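Local structure of lipid-transfer protein (Thermomonospora curvata, 6OK1) at residues A9-G14 and A39-E44; S25-A30 and I62-N67; G50-T55 and F75-G80; A85-V90 and S383-G388; V104-R109 and G221-V226. The protein is of unknown function but is named a lipid-transfer protein and has the two-domain thiolase fold. All coordinates share one frame; numbering follows the deposited sequence.

Interaction 1. Residues A9-G14 and A39-E44; sequences AIAGIG and ADAGLE
Asp-40, in the last turn of helix 26-40, accepts the backbone N-H of Ile-13 on strand 8-15. The bond from Ile-13 N to Asp-40 OD2 is 3.0 Å long and nearly straight (170° at the hydrogen); the donor meets OD2 on the anti side, 28° out of the carboxylate plane. Asp-40 extends CG away from its own N (chi1 -169°), which sets the carboxylate alongside the Ile-13 side chain, pointing the same way, with Asp-40 OD2 3.7 Å from Ile-13 CG1. One residue on, Ala-41 CA lies 3.5 Å from Ala-11 O in a CA-H...O contact. Ala-11 CB packs on Ala-41 CB at 4.1 Å. Gly-12 has no side chain, so its CA comes within 4.1 Å of Ala-41 CA. The strand kinks here in a classic beta bulge, Ala-11 and Gly-12 both facing Val-225; the helix ends in a Schellman motif at Gly-42, whose N bonds to Ala-39 O. Farther out, Arg-359 of helix 348-359 forms a salt bridge with OD2, and His-237 bonds to OD1. The carboxylate thus joins strand, helix end and two further side chains, and with such partners it is probably ionised.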
# COMPACT_ATOMS: atom_id res chain seq x y z
N ALA A 9 2.37 22.77 4.18
CA ALA A 9 1.61 23.01 5.38
C ALA A 9 0.23 22.34 5.30
O ALA A 9 -0.32 22.19 4.21
CB ALA A 9 1.43 24.52 5.60
N ILE A 10 -0.34 22.03 6.46
CA ILE A 10 -1.72 21.58 6.54
C ILE A 10 -2.63 22.79 6.65
O ILE A 10 -2.55 23.58 7.60
CB ILE A 10 -1.95 20.63 7.73
CG1 ILE A 10 -1.08 19.37 7.58
CG2 ILE A 10 -3.44 20.25 7.80
CD1 ILE A 10 -1.15 18.42 8.74
N ALA A 11 -3.51 22.92 5.67
CA ALA A 11 -4.42 24.04 5.56
C ALA A 11 -5.85 23.67 5.84
O ALA A 11 -6.67 24.57 6.08
CB ALA A 11 -4.33 24.64 4.15
N GLY A 12 -6.18 22.38 5.80
CA GLY A 12 -7.54 21.94 6.02
C GLY A 12 -7.58 20.64 6.78
O GLY A 12 -6.74 19.76 6.57
N ILE A 13 -8.57 20.53 7.67
CA ILE A 13 -8.91 19.31 8.38
C ILE A 13 -10.40 19.07 8.24
O ILE A 13 -11.22 20.00 8.20
CB ILE A 13 -8.49 19.36 9.87
CG1 ILE A 13 -9.25 20.47 10.62
CG2 ILE A 13 -6.97 19.57 9.97
CD1 ILE A 13 -8.91 20.56 12.09
N GLY A 14 -10.77 17.80 8.17
CA GLY A 14 -12.16 17.43 8.04
C GLY A 14 -12.39 16.05 8.61
O GLY A 14 -11.56 15.16 8.46
N ALA A 39 -13.12 21.82 1.92
CA ALA A 39 -13.86 23.04 2.23
C ALA A 39 -13.18 23.82 3.35
O ALA A 39 -13.15 25.06 3.33
CB ALA A 39 -15.30 22.70 2.60
N ASP A 40 -12.64 23.11 4.34
CA ASP A 40 -11.97 23.77 5.45
C ASP A 40 -10.75 24.55 4.97
O ASP A 40 -10.41 25.58 5.56
CB ASP A 40 -11.55 22.74 6.49
CG ASP A 40 -11.07 23.38 7.78
OD1 ASP A 40 -11.86 24.11 8.42
OD2 ASP A 40 -9.92 23.15 8.17
N ALA A 41 -10.08 24.06 3.93
CA ALA A 41 -8.93 24.75 3.37
C ALA A 41 -9.32 25.87 2.41
O ALA A 41 -8.44 26.47 1.77
CB ALA A 41 -8.01 23.76 2.65
N GLY A 42 -10.61 26.14 2.27
CA GLY A 42 -11.07 27.14 1.34
C GLY A 42 -10.82 26.80 -0.11
O GLY A 42 -10.64 27.71 -0.93
N LEU A 43 -10.80 25.51 -0.44
CA LEU A 43 -10.54 25.02 -1.79
C LEU A 43 -11.78 24.29 -2.33
O LEU A 43 -12.82 24.17 -1.67
CB LEU A 43 -9.32 24.10 -1.79
CG LEU A 43 -7.96 24.72 -1.41
CD1 LEU A 43 -6.86 23.63 -1.27
CD2 LEU A 43 -7.55 25.74 -2.44
N GLU A 44 -11.65 23.86 -3.59
CA GLU A 44 -12.66 23.08 -4.30
C GLU A 44 -12.10 21.70 -4.64
O GLU A 44 -10.89 21.56 -4.80
CB GLU A 44 -13.07 23.78 -5.61
CG GLU A 44 -13.78 25.12 -5.41
CD GLU A 44 -15.20 24.98 -4.88
OE1 GLU A 44 -15.64 23.84 -4.64
OE2 GLU A 44 -15.88 26.01 -4.71

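Interaction 2. Residues S25-A30 and I62-N67; sequences SELQLA and IHVARN
Leu-27 of helix 26-40 spreads its two methyls over three residues of helix 61-68, within the thiolase-like N-terminal domain. With CG anti to the backbone N (chi1 176°), Leu-27 lays CD1 against the backbone where His-63 joins Val-64, 4.0 Å from His-63 CB, while CD2 reaches Asn-67 ND2 at 3.6 Å. Val-64 turns CG2 to this side, where it meets both Leu-27 CD1 (4.1 Å) and Ala-30 CB (4.2 Å). Of the His-63 side chain, CB makes the contact: the side chain crosses Leu-27 at about a right angle and its ring leads away, one face covered by Ile-62 CG1. Asn-67 folds back on its own helix, ND2 bonding to His-63 O at 2.9 Å in the amide plane, on the opposite face of that carbonyl from Asn-67 N. Ser-25 N-caps the other helix, its OG accepting from Gln-28 N at 2.8 Å. The short helical axes approach to 10.1 Å and cross at -62°. Ala-132 of the second subunit, another copy of this protein, lies against Leu-27; a chain of another protein also packs on Leu-27 and gives Ser-25 OG an acidic partner. No hydrogen bond passes between the two segments. Van der Waals packing, mostly apolar, joins them, and the Asn-67 amide beside Leu-27 is held in place by its bond to His-63 O.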
# COMPACT_ATOMS: atom_id res chain seq x y z
N SER A 25 -21.33 3.49 4.48
CA SER A 25 -20.16 2.79 3.97
C SER A 25 -18.87 3.50 4.34
O SER A 25 -18.83 4.71 4.57
CB SER A 25 -20.23 2.66 2.45
OG SER A 25 -19.96 3.89 1.85
N GLU A 26 -17.78 2.71 4.36
CA GLU A 26 -16.45 3.29 4.54
C GLU A 26 -16.15 4.32 3.45
O GLU A 26 -15.58 5.39 3.73
CB GLU A 26 -15.39 2.18 4.56
CG GLU A 26 -15.64 1.15 5.65
CD GLU A 26 -14.44 0.27 5.98
OE1 GLU A 26 -13.60 0.04 5.08
OE2 GLU A 26 -14.36 -0.19 7.15
N LEU A 27 -16.57 4.05 2.22
CA LEU A 27 -16.35 5.03 1.16
C LEU A 27 -17.12 6.32 1.43
O LEU A 27 -16.59 7.42 1.22
CB LEU A 27 -16.75 4.45 -0.20
CG LEU A 27 -16.66 5.41 -1.41
CD1 LEU A 27 -15.25 5.87 -1.69
CD2 LEU A 27 -17.26 4.73 -2.63
N GLN A 28 -18.36 6.22 1.90
CA GLN A 28 -19.08 7.45 2.19
C GLN A 28 -18.36 8.23 3.28
O GLN A 28 -18.24 9.46 3.20
CB GLN A 28 -20.54 7.17 2.59
CG GLN A 28 -21.28 8.42 3.00
CD GLN A 28 -22.80 8.32 2.89
OE1 GLN A 28 -23.35 7.36 2.36
NE2 GLN A 28 -23.48 9.33 3.38
N LEU A 29 -17.86 7.55 4.31
CA LEU A 29 -17.14 8.28 5.35
C LEU A 29 -15.91 8.97 4.79
O LEU A 29 -15.60 10.10 5.17
CB LEU A 29 -16.74 7.32 6.46
CG LEU A 29 -17.87 6.60 7.22
CD1 LEU A 29 -17.29 5.59 8.18
CD2 LEU A 29 -18.71 7.64 7.99
N ALA A 30 -15.15 8.27 3.94
CA ALA A 30 -13.97 8.87 3.33
C ALA A 30 -14.35 10.09 2.53
O ALA A 30 -13.71 11.14 2.64
CB ALA A 30 -13.25 7.86 2.46
N ILE A 62 -9.01 6.18 -6.48
CA ILE A 62 -9.87 6.42 -7.64
C ILE A 62 -11.34 6.46 -7.26
O ILE A 62 -12.13 7.18 -7.87
CB ILE A 62 -9.63 5.38 -8.74
CG1 ILE A 62 -9.85 3.95 -8.23
CG2 ILE A 62 -8.22 5.58 -9.34
CD1 ILE A 62 -9.84 2.91 -9.37
N HIS A 63 -11.74 5.68 -6.25
CA HIS A 63 -13.13 5.70 -5.84
C HIS A 63 -13.46 6.98 -5.10
O HIS A 63 -14.51 7.60 -5.34
CB HIS A 63 -13.43 4.48 -4.97
CG HIS A 63 -13.40 3.20 -5.76
ND1 HIS A 63 -14.17 3.04 -6.90
CD2 HIS A 63 -12.68 2.07 -5.61
CE1 HIS A 63 -13.93 1.84 -7.41
NE2 HIS A 63 -13.03 1.23 -6.64
N VAL A 64 -12.55 7.45 -4.25
CA VAL A 64 -12.73 8.76 -3.63
C VAL A 64 -12.79 9.85 -4.71
O VAL A 64 -13.64 10.75 -4.66
CB VAL A 64 -11.60 9.02 -2.60
CG1 VAL A 64 -11.65 10.45 -2.07
CG2 VAL A 64 -11.75 8.03 -1.44
N ALA A 65 -11.89 9.78 -5.68
CA ALA A 65 -11.81 10.87 -6.64
C ALA A 65 -13.06 10.95 -7.52
O ALA A 65 -13.55 12.04 -7.79
CB ALA A 65 -10.56 10.74 -7.49
N ARG A 66 -13.57 9.81 -8.00
CA ARG A 66 -14.72 9.90 -8.90
C ARG A 66 -16.01 10.21 -8.15
O ARG A 66 -16.95 10.76 -8.74
CB ARG A 66 -14.87 8.62 -9.73
CG ARG A 66 -15.36 7.39 -8.99
CD ARG A 66 -15.56 6.20 -9.97
NE ARG A 66 -16.68 6.46 -10.89
CZ ARG A 66 -17.95 6.12 -10.64
NH1 ARG A 66 -18.26 5.47 -9.53
NH2 ARG A 66 -18.90 6.38 -11.53
N ASN A 67 -16.05 9.93 -6.85
CA ASN A 67 -17.24 10.28 -6.07
C ASN A 67 -17.25 11.76 -5.71
O ASN A 67 -18.31 12.38 -5.70
CB ASN A 67 -17.30 9.43 -4.80
CG ASN A 67 -18.04 8.13 -5.01
OD1 ASN A 67 -19.25 8.07 -4.82
ND2 ASN A 67 -17.33 7.08 -5.40

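Interaction 3. Residues G50-T55 and F75-G80; sequences GLVTFT and FFSRVG
Thr-53 and Arg-78 lie side by side on one face of two parallel strands. Thr-53 CG2 sits over a face of the guanidinium, 3.2 Å above its plane and offset toward the rim. The bend of Arg-78 at chi2 (-66°) brings the group back across strand 50-54, where NH1 donates to Phe-54 O at 2.8 Å, 19° out of the guanidinium plane. Asp-57 O takes a bond from NH1 and Glu-61 a salt bridge from NH2, fixing the rotation of the group; Thr-53 OG1 bonds to Tyr-108 O. Thr-55 CG2 comes against Arg-78 CB at 3.7 Å. On the other face Val-52 slants across Phe-75, its CG2 3.5 Å from Phe-75 CE2, and Ser-77 OG, bonded to Gln-92, lies 3.6 Å from Val-52 CG1. Parallel backbone bonds run from Leu-51 N to Phe-75 O (3.0 Å) on to Thr-55 N and Val-79 O, that from Ser-77 N to Leu-51 O being weak. The pair belongs to a beta-alpha-beta unit whose helix 61-68 covers the Leu-51 and Phe-76 face; helix 86-98 packs on Val-52 and Phe-75. Strand 104-112 adjoins strand 50-54, while Arg-78 makes backbone hydrogen bonds to the second subunit.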
# COMPACT_ATOMS: atom_id res chain seq x y z
N GLY A 50 -3.66 15.19 -5.60
CA GLY A 50 -3.00 14.08 -4.93
C GLY A 50 -3.86 13.50 -3.82
O GLY A 50 -4.60 14.23 -3.14
N LEU A 51 -3.73 12.18 -3.62
CA LEU A 51 -4.42 11.48 -2.55
C LEU A 51 -3.48 10.46 -1.93
O LEU A 51 -2.85 9.68 -2.65
CB LEU A 51 -5.68 10.75 -3.05
CG LEU A 51 -6.88 11.64 -3.41
CD1 LEU A 51 -8.03 10.81 -4.00
CD2 LEU A 51 -7.38 12.45 -2.23
N VAL A 52 -3.44 10.43 -0.60
CA VAL A 52 -2.59 9.49 0.15
C VAL A 52 -3.45 8.81 1.21
O VAL A 52 -4.22 9.46 1.92
CB VAL A 52 -1.39 10.20 0.80
CG1 VAL A 52 -0.48 9.17 1.45
CG2 VAL A 52 -0.59 11.03 -0.25
N THR A 53 -3.33 7.49 1.34
CA THR A 53 -4.02 6.80 2.44
C THR A 53 -3.16 5.62 2.89
O THR A 53 -1.98 5.52 2.54
CB THR A 53 -5.46 6.42 2.05
OG1 THR A 53 -6.14 5.88 3.18
CG2 THR A 53 -5.50 5.40 0.93
N PHE A 54 -3.75 4.78 3.73
CA PHE A 54 -3.10 3.60 4.27
C PHE A 54 -3.24 2.42 3.31
O PHE A 54 -4.23 2.32 2.57
CB PHE A 54 -3.74 3.17 5.60
CG PHE A 54 -3.55 4.12 6.78
CD1 PHE A 54 -3.32 5.51 6.63
CD2 PHE A 54 -3.67 3.60 8.07
CE1 PHE A 54 -3.22 6.33 7.76
CE2 PHE A 54 -3.56 4.44 9.20
CZ PHE A 54 -3.31 5.77 9.04
N THR A 55 -2.31 1.47 3.39
CA THR A 55 -2.43 0.29 2.51
C THR A 55 -3.77 -0.42 2.70
O THR A 55 -4.37 -0.90 1.72
CB THR A 55 -1.27 -0.69 2.75
OG1 THR A 55 -1.09 -0.89 4.16
CG2 THR A 55 -0.03 -0.13 2.24
N PHE A 75 -0.73 12.23 -8.17
CA PHE A 75 -0.02 11.64 -7.04
C PHE A 75 -0.99 10.77 -6.26
O PHE A 75 -2.10 11.21 -5.91
CB PHE A 75 0.57 12.74 -6.13
CG PHE A 75 1.41 12.22 -5.01
CD1 PHE A 75 2.62 11.59 -5.26
CD2 PHE A 75 1.02 12.39 -3.70
CE1 PHE A 75 3.40 11.13 -4.24
CE2 PHE A 75 1.82 11.91 -2.66
CZ PHE A 75 3.00 11.30 -2.94
N PHE A 76 -0.61 9.51 -6.02
CA PHE A 76 -1.43 8.61 -5.21
C PHE A 76 -0.54 7.51 -4.66
O PHE A 76 0.08 6.76 -5.43
CB PHE A 76 -2.63 8.04 -6.01
CG PHE A 76 -2.31 7.69 -7.45
CD1 PHE A 76 -2.31 8.67 -8.44
CD2 PHE A 76 -2.03 6.39 -7.80
CE1 PHE A 76 -2.01 8.35 -9.76
CE2 PHE A 76 -1.73 6.04 -9.11
CZ PHE A 76 -1.72 7.03 -10.10
N SER A 77 -0.49 7.39 -3.34
CA SER A 77 0.46 6.51 -2.68
C SER A 77 -0.16 6.00 -1.39
O SER A 77 -1.15 6.55 -0.88
CB SER A 77 1.77 7.24 -2.35
OG SER A 77 1.53 8.25 -1.36
N ARG A 78 0.47 4.96 -0.86
CA ARG A 78 0.05 4.34 0.39
C ARG A 78 1.25 4.18 1.30
O ARG A 78 2.39 4.03 0.84
CB ARG A 78 -0.56 2.96 0.21
CG ARG A 78 -1.68 2.91 -0.81
CD ARG A 78 -2.88 3.69 -0.41
NE ARG A 78 -3.95 3.42 -1.37
CZ ARG A 78 -4.96 2.57 -1.21
NH1 ARG A 78 -5.13 1.87 -0.08
NH2 ARG A 78 -5.88 2.45 -2.18
N VAL A 79 0.99 4.16 2.60
CA VAL A 79 1.98 3.78 3.59
C VAL A 79 1.38 2.65 4.42
O VAL A 79 0.18 2.67 4.72
CB VAL A 79 2.39 4.98 4.47
CG1 VAL A 79 3.40 4.54 5.52
CG2 VAL A 79 3.00 6.10 3.58
N GLY A 80 2.19 1.64 4.74
CA GLY A 80 1.71 0.44 5.39
C GLY A 80 1.85 0.46 6.90
O GLY A 80 2.11 1.48 7.53

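Interaction 4. Residues A85-V90 and S383-G388; sequences AACGTV and SGLILG
Ser-383 and Leu-385 of strand 382-388 receive Cys-87, Gly-88 and Val-90 from the N-terminal part of helix 86-98. In this thiolase fold the contact joins the N-terminal and C-terminal halves of the chain, laying the buried first turns of the helix over a strand of the far half; the short axes come within 6.2 Å at an angle of 57°. Polar contacts gather at Ser-383. Its OG, turned between backbone N and carbonyl carbon (chi1 52°), takes a weak bond from Gly-88 N at 2.9 Å, bent to 132° at the hydrogen, and has its stronger partner in Gly-84 O. Within the helix, Thr-89 OG1 donates to Ala-86 O at 2.8 Å. Close packing surrounds Cys-87: its CB is 3.3 Å from Ser-383 OG and 3.5 Å from Gly-384 N. Apolar contacts continue along the strand, where Leu-385 and Val-90 cross at about a right angle, Val-90 CG1 lying 3.9 Å from Leu-385 CD2 and nearly as close to CD1. Ile-242 and Ala-245 of strand 240-248 extend this patch, touching Val-90 and Leu-385 respectively. Away from the strand, Thr-89 packs on Val-52 and Phe-54, so the helix has a strand on each flank. Leu-385 CG lies abreast of the CB-SG bond of Cys-87, 3.8 Å from both Cys-87 CB and Cys-87 SG.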
# COMPACT_ATOMS: atom_id res chain seq x y z
N ALA A 85 1.35 4.39 9.96
CA ALA A 85 1.40 5.18 8.75
C ALA A 85 0.88 6.61 8.88
O ALA A 85 1.06 7.40 7.94
CB ALA A 85 0.56 4.47 7.66
N ALA A 86 0.19 6.96 9.96
CA ALA A 86 -0.61 8.17 9.96
C ALA A 86 0.21 9.40 9.59
O ALA A 86 -0.19 10.19 8.72
CB ALA A 86 -1.27 8.36 11.33
N CYS A 87 1.35 9.59 10.25
CA CYS A 87 2.17 10.76 9.96
C CYS A 87 2.92 10.60 8.64
O CYS A 87 3.20 11.60 7.96
CB CYS A 87 3.13 10.99 11.12
SG CYS A 87 2.27 11.58 12.61
N GLY A 88 3.23 9.36 8.26
CA GLY A 88 3.80 9.10 6.96
C GLY A 88 2.94 9.57 5.80
O GLY A 88 3.47 10.00 4.77
N THR A 89 1.61 9.52 5.94
CA THR A 89 0.78 10.00 4.83
C THR A 89 1.00 11.48 4.62
O THR A 89 1.05 11.97 3.48
CB THR A 89 -0.72 9.72 5.04
OG1 THR A 89 -1.24 10.52 6.11
CG2 THR A 89 -0.99 8.24 5.26
N VAL A 90 1.20 12.22 5.71
CA VAL A 90 1.48 13.64 5.60
C VAL A 90 2.90 13.88 5.08
O VAL A 90 3.12 14.82 4.31
CB VAL A 90 1.25 14.32 6.95
CG1 VAL A 90 1.65 15.81 6.87
CG2 VAL A 90 -0.22 14.21 7.35
N SER A 383 6.09 6.76 12.22
CA SER A 383 6.28 8.08 11.63
C SER A 383 5.96 9.15 12.66
O SER A 383 5.41 8.88 13.72
CB SER A 383 5.42 8.24 10.35
OG SER A 383 4.05 7.92 10.58
N GLY A 384 6.32 10.39 12.32
CA GLY A 384 6.06 11.52 13.19
C GLY A 384 6.04 12.80 12.40
O GLY A 384 6.51 12.85 11.25
N LEU A 385 5.53 13.85 13.04
CA LEU A 385 5.55 15.19 12.48
C LEU A 385 5.96 16.17 13.55
O LEU A 385 5.67 15.97 14.73
CB LEU A 385 4.18 15.65 11.98
CG LEU A 385 3.53 14.76 10.93
CD1 LEU A 385 2.08 15.11 10.83
CD2 LEU A 385 4.23 14.89 9.59
N ILE A 386 6.56 17.28 13.13
CA ILE A 386 6.50 18.51 13.91
C ILE A 386 5.74 19.52 13.07
O ILE A 386 6.14 19.83 11.94
CB ILE A 386 7.89 19.03 14.32
CG1 ILE A 386 8.56 18.05 15.30
CG2 ILE A 386 7.76 20.43 14.98
CD1 ILE A 386 10.04 18.35 15.61
N LEU A 387 4.60 19.96 13.59
CA LEU A 387 3.80 21.03 13.00
C LEU A 387 4.07 22.31 13.77
O LEU A 387 4.17 22.29 15.00
CB LEU A 387 2.31 20.70 13.03
CG LEU A 387 1.90 19.41 12.33
CD1 LEU A 387 0.41 19.26 12.40
CD2 LEU A 387 2.37 19.41 10.89
N GLY A 388 4.20 23.42 13.04
CA GLY A 388 4.58 24.68 13.67
C GLY A 388 3.86 25.88 13.10
O GLY A 388 3.41 25.90 11.95

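Interaction 5. Residues V104-R109 and G221-V226; sequences VVVCYR and GQALVV
Tyr-108 meets Ala-223 with its CB, at 4.1 Å from Ala-223 CB; with CG between the backbone N and the carbonyl carbon (chi1 65°), its ring leads away from the partner strand, beside Val-34 and Asp-57, and its OH bonds to Ser-59 O. The guanidinium of Arg-109 likewise leaves the pair, for a salt bridge with Asp-57. The Gln-222 amide turns along its own strand: NE2 donates to Ala-223 O at 3.2 Å, with that oxygen in the amide plane, and Met-348 and Ala-352 of helix 348-359 pack on this side chain. Strands 104-112 and 219-228 form an antiparallel pair in the mixed sheet of the thiolase fold; strand 50-54, the other neighbour of strand 104-112, runs parallel to it. Hydrogen-bonded pairs occur at Val-105 with Val-226, Cys-107 with Leu-224 and Arg-109 with Gln-222; Cys-107 N to Leu-224 O measures 2.8 Å. Between them, Val-106 sets CG1 4.0 Å from Ala-223 CB and CG2 4.1 Å from Val-225 CG2, on a face covered by Val-34 and Ala-37 of helix 26-40. On the reverse face, Ala-93 of helix 86-98 lies against Val-105, Cys-107 and Val-226, and Cys-107 SG is 4.3 Å from Val-226 CG2.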
# COMPACT_ATOMS: atom_id res chain seq x y z
N VAL A 104 -1.96 20.08 -4.33
CA VAL A 104 -3.00 19.96 -3.31
C VAL A 104 -3.23 18.48 -3.04
O VAL A 104 -3.80 17.78 -3.89
CB VAL A 104 -4.31 20.63 -3.72
CG1 VAL A 104 -5.32 20.53 -2.62
CG2 VAL A 104 -4.07 22.11 -4.08
N VAL A 105 -2.81 18.01 -1.88
CA VAL A 105 -2.84 16.58 -1.56
C VAL A 105 -3.76 16.39 -0.37
O VAL A 105 -3.64 17.10 0.63
CB VAL A 105 -1.44 16.03 -1.27
CG1 VAL A 105 -1.51 14.51 -1.06
CG2 VAL A 105 -0.48 16.39 -2.45
N VAL A 106 -4.67 15.42 -0.47
CA VAL A 106 -5.52 15.06 0.67
C VAL A 106 -5.07 13.71 1.22
O VAL A 106 -4.98 12.73 0.49
CB VAL A 106 -7.00 15.03 0.29
CG1 VAL A 106 -7.85 14.84 1.52
CG2 VAL A 106 -7.39 16.35 -0.40
N CYS A 107 -4.81 13.67 2.53
CA CYS A 107 -4.47 12.45 3.25
C CYS A 107 -5.71 12.02 4.02
O CYS A 107 -6.33 12.85 4.68
CB CYS A 107 -3.31 12.69 4.22
SG CYS A 107 -1.91 13.54 3.49
N TYR A 108 -6.08 10.73 3.95
CA TYR A 108 -7.33 10.32 4.58
C TYR A 108 -7.27 8.89 5.10
O TYR A 108 -6.44 8.08 4.70
CB TYR A 108 -8.53 10.46 3.62
CG TYR A 108 -8.47 9.54 2.41
CD1 TYR A 108 -7.82 9.91 1.26
CD2 TYR A 108 -9.09 8.29 2.42
CE1 TYR A 108 -7.77 9.07 0.16
CE2 TYR A 108 -9.03 7.44 1.32
CZ TYR A 108 -8.38 7.85 0.20
OH TYR A 108 -8.30 7.05 -0.90
N ARG A 109 -8.20 8.58 6.01
CA ARG A 109 -8.45 7.24 6.49
C ARG A 109 -9.89 7.21 6.96
O ARG A 109 -10.32 8.11 7.69
CB ARG A 109 -7.50 6.85 7.63
CG ARG A 109 -7.56 5.40 8.08
CD ARG A 109 -6.90 4.48 7.07
NE ARG A 109 -6.85 3.10 7.56
CZ ARG A 109 -7.73 2.15 7.29
NH1 ARG A 109 -8.78 2.37 6.50
NH2 ARG A 109 -7.57 0.95 7.84
N GLY A 221 -14.24 8.79 9.79
CA GLY A 221 -13.25 9.18 8.78
C GLY A 221 -12.60 10.50 9.13
O GLY A 221 -13.20 11.37 9.76
N GLN A 222 -11.32 10.63 8.72
CA GLN A 222 -10.51 11.82 8.98
C GLN A 222 -9.72 12.14 7.72
O GLN A 222 -9.13 11.24 7.11
CB GLN A 222 -9.55 11.59 10.14
CG GLN A 222 -8.60 12.74 10.42
CD GLN A 222 -9.29 13.90 11.14
OE1 GLN A 222 -9.75 13.75 12.27
NE2 GLN A 222 -9.30 15.06 10.49
N ALA A 223 -9.66 13.43 7.37
CA ALA A 223 -8.91 13.88 6.20
C ALA A 223 -8.14 15.15 6.53
O ALA A 223 -8.47 15.87 7.46
CB ALA A 223 -9.81 14.12 4.98
N LEU A 224 -7.07 15.37 5.77
CA LEU A 224 -6.13 16.48 5.98
C LEU A 224 -5.70 16.98 4.60
O LEU A 224 -5.35 16.16 3.75
CB LEU A 224 -4.88 16.02 6.75
CG LEU A 224 -5.09 15.21 8.03
CD1 LEU A 224 -3.85 14.47 8.41
CD2 LEU A 224 -5.51 16.10 9.19
N VAL A 225 -5.69 18.31 4.40
CA VAL A 225 -5.30 18.93 3.13
C VAL A 225 -3.92 19.55 3.29
O VAL A 225 -3.71 20.40 4.16
CB VAL A 225 -6.32 20.00 2.69
CG1 VAL A 225 -5.82 20.74 1.47
CG2 VAL A 225 -7.64 19.34 2.38
N VAL A 226 -3.00 19.17 2.41
CA VAL A 226 -1.62 19.65 2.45
C VAL A 226 -1.37 20.45 1.17
O VAL A 226 -1.71 19.99 0.08
CB VAL A 226 -0.63 18.48 2.58
CG1 VAL A 226 0.85 18.95 2.53
CG2 VAL A 226 -0.89 17.71 3.89

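In the fold
Interactions 1, 3, 4 and 5 all reach one mixed sheet. Interaction 5 stands between two of them: Gly-12 O accepts from Val-225 N (2.8 Å) on the side of interaction 1, and Gly-50 O from Val-106 N (2.9 Å) on that of interaction 3. Interaction 2 lies over this surface, Val-64 CG2 coming 3.6 Å from Tyr-108 OH and Val-64 CG1 4.1 Å from Leu-51 CD1. Interaction 4 covers the reverse face, where Val-90 CG2 is 3.8 Å from Leu-224 CD1. Val-48, Ile-70 and Glu-72 bind a sodium ion about 7 Å from Gly-50, about 8 Å from the side chain of Val-104 and about 10 Å from that of Val-64. Interactions 2 and 3 also touch the second subunit.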